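Chitin elicitor receptor kinase 1 (Arabidopsis thaliana, PDB 4EBY) acts as a plant immune receptor that recognises fungal chitin through its LysM ectodomain and is activated when chitin induces it to dimerise. Local coordinates at residues 17-20 with 21-24. Sequence-based numbering, arbitrary orientation.
Sequences GTTL and SVIN
Thr19 caps the first turn of helix 20-26 by reaching forward to Val22: its OG1 accepts a weak hydrogen bond from Val22 N at 3.3 Å, with the N-H aimed well at the oxygen (162°). A chi1 of 60°, which sets OG1 between the backbone N and the carbonyl carbon, brings the hydroxyl to that amide. Threonine suits an N-cap, since a short side chain with an acceptor can serve an amide that has no carbonyl of an earlier turn to bind. Its methyl neighbour across the turn, Val22 CG2, crosses the threonine side chain and lies 3.5 Å from OG1. The backbone then takes over: Ile23 N bonds to Thr19 O at 3.2 Å, and Asn24 N to Leu20 O at 2.9 Å, regular i to i+4 helical bonds. The order of strand 8-13, helix 20-26, helix 40-43 and strand 60-70 is consistent with a beta-alpha-alpha-beta LysM unit, its first helix reached through a loop after strand 8-13. Just before the cap, Thr18 sets its methyl CG2 across Ile23 CG1 at 3.5 Å; chi1 of -57° puts OG1 beside the backbone N, where it bonds to Glu15 O, and leaves CG2 anti to that N. Branched, apolar Ile23 continues inward onto Tyr12 and Val63 of the sheet, while buried Leu20 packs on Val61 and helix 40-43. Ser21, within that first turn, is small and polar, and its OG is hydrogen-bonded to Tyr34 OH.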
# COMPACT_ATOMS: atom_id res chain seq x y z
N GLY A 17 -0.23 -7.34 -16.36
CA GLY A 17 -0.46 -6.25 -17.30
C GLY A 17 -0.84 -4.88 -16.76
O GLY A 17 -1.03 -3.94 -17.54
N THR A 18 -0.95 -4.76 -15.44
CA THR A 18 -1.37 -3.54 -14.76
C THR A 18 -0.68 -2.30 -15.29
O THR A 18 0.54 -2.28 -15.42
CB THR A 18 -0.99 -3.64 -13.29
OG1 THR A 18 -1.60 -4.82 -12.75
CG2 THR A 18 -1.45 -2.41 -12.52
N THR A 19 -1.46 -1.27 -15.61
CA THR A 19 -0.90 0.03 -16.02
C THR A 19 -0.90 1.06 -14.88
O THR A 19 -1.56 0.89 -13.84
CB THR A 19 -1.72 0.65 -17.14
OG1 THR A 19 -3.06 0.85 -16.67
CG2 THR A 19 -1.72 -0.24 -18.38
N LEU A 20 -0.17 2.15 -15.06
CA LEU A 20 -0.12 3.17 -14.01
C LEU A 20 -1.50 3.82 -13.82
O LEU A 20 -1.91 4.16 -12.71
CB LEU A 20 0.93 4.22 -14.34
CG LEU A 20 1.21 5.19 -13.19
CD1 LEU A 20 1.80 4.42 -12.02
CD2 LEU A 20 2.16 6.30 -13.69
N SER A 21 -2.24 3.96 -14.92
CA SER A 21 -3.58 4.52 -14.85
C SER A 21 -4.49 3.69 -13.94
O SER A 21 -5.24 4.23 -13.15
CB SER A 21 -4.17 4.62 -16.27
OG SER A 21 -5.46 5.19 -16.22
N VAL A 22 -4.45 2.37 -14.08
CA VAL A 22 -5.29 1.51 -13.24
C VAL A 22 -4.90 1.61 -11.77
O VAL A 22 -5.75 1.66 -10.87
CB VAL A 22 -5.27 0.04 -13.72
CG1 VAL A 22 -5.91 -0.87 -12.68
CG2 VAL A 22 -6.01 -0.08 -15.04
N ILE A 23 -3.60 1.66 -11.50
CA ILE A 23 -3.15 1.85 -10.13
C ILE A 23 -3.68 3.16 -9.57
O ILE A 23 -4.21 3.20 -8.46
CB ILE A 23 -1.63 1.84 -10.05
CG1 ILE A 23 -1.12 0.44 -10.43
CG2 ILE A 23 -1.12 2.23 -8.63
CD1 ILE A 23 0.40 0.37 -10.58
N ASN A 24 -3.54 4.24 -10.33
CA ASN A 24 -3.99 5.53 -9.83
C ASN A 24 -5.51 5.58 -9.66
O ASN A 24 -6.01 6.22 -8.73
CB ASN A 24 -3.51 6.65 -10.78
CG ASN A 24 -3.49 8.02 -10.11
OD1 ASN A 24 -4.01 8.23 -9.00
ND2 ASN A 24 -2.88 8.95 -10.79